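PDB 4G3A: CLIP-associating protein from Drosophila melanogaster, which tracks microtubule plus ends, stabilises dynamic microtubules and is required for mitotic spindle formation, seen here as its N-terminal TOG domain. Local coordinates for residues V91-L99 with A110-M118. Numbering follows the deposited sequence.
Sequences VLPHVIDRL and AQLLLRDLM
Val95, Leu92 and Leu99 pack against Ala110, Leu113, Leu114 and Leu117 in a buried, apolar helix-helix contact. It joins the two helices of the second HEAT repeat of this TOG domain. The axes of segments 91-98 and 110-118 cross at 139°, oblique to antiparallel, and come within 9.4 Å. No hydrogen bond crosses between them. Val95 and Ala110 have the nearest CA atoms, 5.8 Å apart. Val95 chi1 of 176° puts CG1 anti to the backbone N, where it meets Ala110 and, at 4.1 Å, Leu114 CD2. CG2, beside that N, meets Leu113 CD1 at 3.9 Å. Cutting Val95 back to an alanine removes both methyls and would probably open a gap between Ala110, Leu113 and Leu114. Leu92 crosses Leu114 at about a right angle, CD1 to CD2 at 3.7 Å, and also reaches Leu117. Leu99 and Leu114 meet tip to tip. Leu99 CD2 rests on Gln111 CG at 3.8 Å; the Gln111 amide is hydrogen-bonded to Thr151 and Glu147 of helix 142-159. Arg98 touches Ala110 through CB; its guanidinium salt-bridges Asp101 and hydrogen-bonds Leu58 O and Gly60 O. Phe73 of helix 63-80 packs on Val91 and Leu113, and helix 125-136 on Leu92 and Ile96.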
loop_
_atom_site.group_PDB
_atom_site.type_symbol
_atom_site.label_atom_id
_atom_site.label_comp_id
_atom_site.label_asym_id
_atom_site.label_seq_id
_atom_site.Cartn_x
_atom_site.Cartn_y
_atom_site.Cartn_z
ATOM N N VAL A 91 -5.950 9.094 6.244
ATOM C CA VAL A 91 -5.674 8.781 4.854
ATOM C C VAL A 91 -5.737 7.277 4.545
ATOM O O VAL A 91 -6.337 6.863 3.559
ATOM C CB VAL A 91 -4.282 9.299 4.493
ATOM C CG1 VAL A 91 -3.873 8.804 3.145
ATOM C CG2 VAL A 91 -4.258 10.835 4.552
ATOM N N LEU A 92 -5.119 6.474 5.403
ATOM C CA LEU A 92 -4.929 5.042 5.138
ATOM C C LEU A 92 -6.175 4.285 4.661
ATOM O O LEU A 92 -6.095 3.513 3.710
ATOM C CB LEU A 92 -4.317 4.326 6.348
ATOM C CG LEU A 92 -3.600 3.010 6.006
ATOM C CD1 LEU A 92 -2.461 3.263 5.009
ATOM C CD2 LEU A 92 -3.065 2.321 7.252
ATOM N N PRO A 93 -7.330 4.491 5.318
ATOM C CA PRO A 93 -8.482 3.687 4.894
ATOM C C PRO A 93 -8.847 3.886 3.423
ATOM O O PRO A 93 -9.326 2.952 2.798
ATOM C CB PRO A 93 -9.611 4.194 5.803
ATOM C CG PRO A 93 -8.900 4.676 7.027
ATOM C CD PRO A 93 -7.626 5.286 6.528
ATOM N N HIS A 94 -8.621 5.074 2.869
ATOM C CA HIS A 94 -8.998 5.322 1.476
ATOM C C HIS A 94 -7.912 4.898 0.477
ATOM O O HIS A 94 -8.204 4.581 -0.675
ATOM C CB HIS A 94 -9.396 6.789 1.304
ATOM C CG HIS A 94 -10.468 7.201 2.255
ATOM N ND1 HIS A 94 -10.212 7.947 3.388
ATOM C CD2 HIS A 94 -11.786 6.910 2.287
ATOM C CE1 HIS A 94 -11.335 8.129 4.052
ATOM N NE2 HIS A 94 -12.309 7.504 3.409
ATOM N N VAL A 95 -6.665 4.916 0.929
ATOM C CA VAL A 95 -5.570 4.381 0.141
ATOM C C VAL A 95 -5.777 2.882 -0.036
ATOM O O VAL A 95 -5.595 2.344 -1.121
ATOM C CB VAL A 95 -4.235 4.624 0.830
ATOM C CG1 VAL A 95 -3.115 3.972 0.030
ATOM C CG2 VAL A 95 -4.006 6.134 0.972
ATOM N N ILE A 96 -6.180 2.222 1.040
ATOM C CA ILE A 96 -6.515 0.804 0.987
ATOM C C ILE A 96 -7.559 0.529 -0.093
ATOM O O ILE A 96 -7.356 -0.336 -0.951
ATOM C CB ILE A 96 -7.031 0.308 2.353
ATOM C CG1 ILE A 96 -5.872 0.245 3.356
ATOM C CG2 ILE A 96 -7.722 -1.068 2.212
ATOM C CD1 ILE A 96 -6.306 -0.078 4.775
ATOM N N ASP A 97 -8.669 1.268 -0.056
ATOM C CA ASP A 97 -9.707 1.130 -1.071
ATOM C C ASP A 97 -9.154 1.283 -2.486
ATOM O O ASP A 97 -9.609 0.608 -3.405
ATOM C CB ASP A 97 -10.836 2.143 -0.846
ATOM C CG ASP A 97 -11.742 1.764 0.315
ATOM O OD1 ASP A 97 -11.693 0.596 0.765
ATOM O OD2 ASP A 97 -12.495 2.633 0.780
ATOM N N ARG A 98 -8.178 2.167 -2.669
ATOM C CA ARG A 98 -7.609 2.380 -3.999
ATOM C C ARG A 98 -6.721 1.217 -4.455
ATOM O O ARG A 98 -6.367 1.122 -5.636
ATOM C CB ARG A 98 -6.827 3.687 -4.052
ATOM C CG ARG A 98 -7.683 4.938 -3.898
ATOM C CD ARG A 98 -8.568 5.174 -5.118
ATOM N NE ARG A 98 -9.537 6.248 -4.885
ATOM C CZ ARG A 98 -10.379 6.721 -5.805
ATOM N NH1 ARG A 98 -10.379 6.227 -7.038
ATOM N NH2 ARG A 98 -11.226 7.698 -5.493
ATOM N N LEU A 99 -6.357 0.331 -3.533
ATOM C CA LEU A 99 -5.632 -0.864 -3.949
ATOM C C LEU A 99 -6.543 -1.668 -4.859
ATOM O O LEU A 99 -6.076 -2.439 -5.688
ATOM C CB LEU A 99 -5.201 -1.713 -2.749
ATOM C CG LEU A 99 -4.141 -1.101 -1.837
ATOM C CD1 LEU A 99 -3.937 -1.990 -0.616
ATOM C CD2 LEU A 99 -2.828 -0.875 -2.590
ATOM N N ALA A 110 -1.034 4.027 -5.256
ATOM C CA ALA A 110 -1.453 3.636 -3.916
ATOM C C ALA A 110 -0.395 2.741 -3.261
ATOM O O ALA A 110 0.004 2.962 -2.114
ATOM C CB ALA A 110 -2.801 2.932 -3.968
ATOM N N GLN A 111 0.080 1.738 -3.995
ATOM C CA GLN A 111 1.110 0.852 -3.452
ATOM C C GLN A 111 2.358 1.685 -3.147
ATOM O O GLN A 111 3.029 1.502 -2.132
ATOM C CB GLN A 111 1.439 -0.259 -4.454
ATOM C CG GLN A 111 0.410 -1.403 -4.522
ATOM C CD GLN A 111 0.580 -2.415 -3.403
ATOM O OE1 GLN A 111 1.210 -2.131 -2.377
ATOM N NE2 GLN A 111 0.011 -3.604 -3.587
ATOM N N LEU A 112 2.656 2.629 -4.030
ATOM C CA LEU A 112 3.840 3.459 -3.845
ATOM C C LEU A 112 3.706 4.353 -2.598
ATOM O O LEU A 112 4.658 4.511 -1.842
ATOM C CB LEU A 112 4.137 4.268 -5.117
ATOM C CG LEU A 112 5.351 5.202 -5.130
ATOM C CD1 LEU A 112 6.580 4.578 -4.472
ATOM C CD2 LEU A 112 5.660 5.638 -6.557
ATOM N N LEU A 113 2.525 4.916 -2.369
ATOM C CA LEU A 113 2.266 5.659 -1.133
ATOM C C LEU A 113 2.551 4.801 0.099
ATOM O O LEU A 113 3.152 5.271 1.082
ATOM C CB LEU A 113 0.808 6.171 -1.096
ATOM C CG LEU A 113 0.407 7.055 0.093
ATOM C CD1 LEU A 113 -0.835 7.962 -0.223
ATOM C CD2 LEU A 113 0.167 6.230 1.355
ATOM N N LEU A 114 2.111 3.541 0.056
ATOM C CA LEU A 114 2.367 2.622 1.164
ATOM C C LEU A 114 3.870 2.384 1.354
ATOM O O LEU A 114 4.370 2.416 2.471
ATOM C CB LEU A 114 1.629 1.286 0.974
ATOM C CG LEU A 114 0.098 1.361 0.946
ATOM C CD1 LEU A 114 -0.490 -0.014 0.641
ATOM C CD2 LEU A 114 -0.437 1.907 2.260
ATOM N N ARG A 115 4.600 2.154 0.270
ATOM C CA ARG A 115 6.047 1.971 0.397
ATOM C C ARG A 115 6.727 3.243 0.929
ATOM O O ARG A 115 7.673 3.176 1.718
ATOM C CB ARG A 115 6.653 1.513 -0.934
ATOM C CG ARG A 115 6.172 0.115 -1.364
ATOM C CD ARG A 115 7.086 -0.507 -2.428
ATOM N NE ARG A 115 7.086 0.249 -3.678
ATOM C CZ ARG A 115 6.199 0.069 -4.653
ATOM N NH1 ARG A 115 5.236 -0.834 -4.520
ATOM N NH2 ARG A 115 6.266 0.789 -5.762
ATOM N N ASP A 116 6.230 4.403 0.504
ATOM C CA ASP A 116 6.787 5.675 0.959
ATOM C C ASP A 116 6.603 5.867 2.466
ATOM O O ASP A 116 7.509 6.340 3.148
ATOM C CB ASP A 116 6.202 6.857 0.172
ATOM C CG ASP A 116 6.706 6.917 -1.268
ATOM O OD1 ASP A 116 7.816 6.413 -1.561
ATOM O OD2 ASP A 116 5.984 7.475 -2.114
ATOM N N LEU A 117 5.446 5.480 2.993
ATOM C CA LEU A 117 5.225 5.534 4.440
ATOM C C LEU A 117 6.327 4.803 5.213
ATOM O O LEU A 117 6.774 5.250 6.269
ATOM C CB LEU A 117 3.864 4.931 4.807
ATOM C CG LEU A 117 2.570 5.655 4.415
ATOM C CD1 LEU A 117 1.351 4.771 4.669
ATOM C CD2 LEU A 117 2.423 6.988 5.180
HETATM N N MSE A 118 6.751 3.663 4.684
HETATM C CA MSE A 118 7.748 2.846 5.353
HETATM C C MSE A 118 9.154 3.362 5.061
HETATM O O MSE A 118 9.965 3.505 5.965
HETATM C CB MSE A 118 7.605 1.382 4.924
HETATM C CG MSE A 118 6.295 0.762 5.373
HETATM SE SE MSE A 118 6.207 -1.159 4.909
HETATM C CE MSE A 118 5.813 -0.943 3.020
#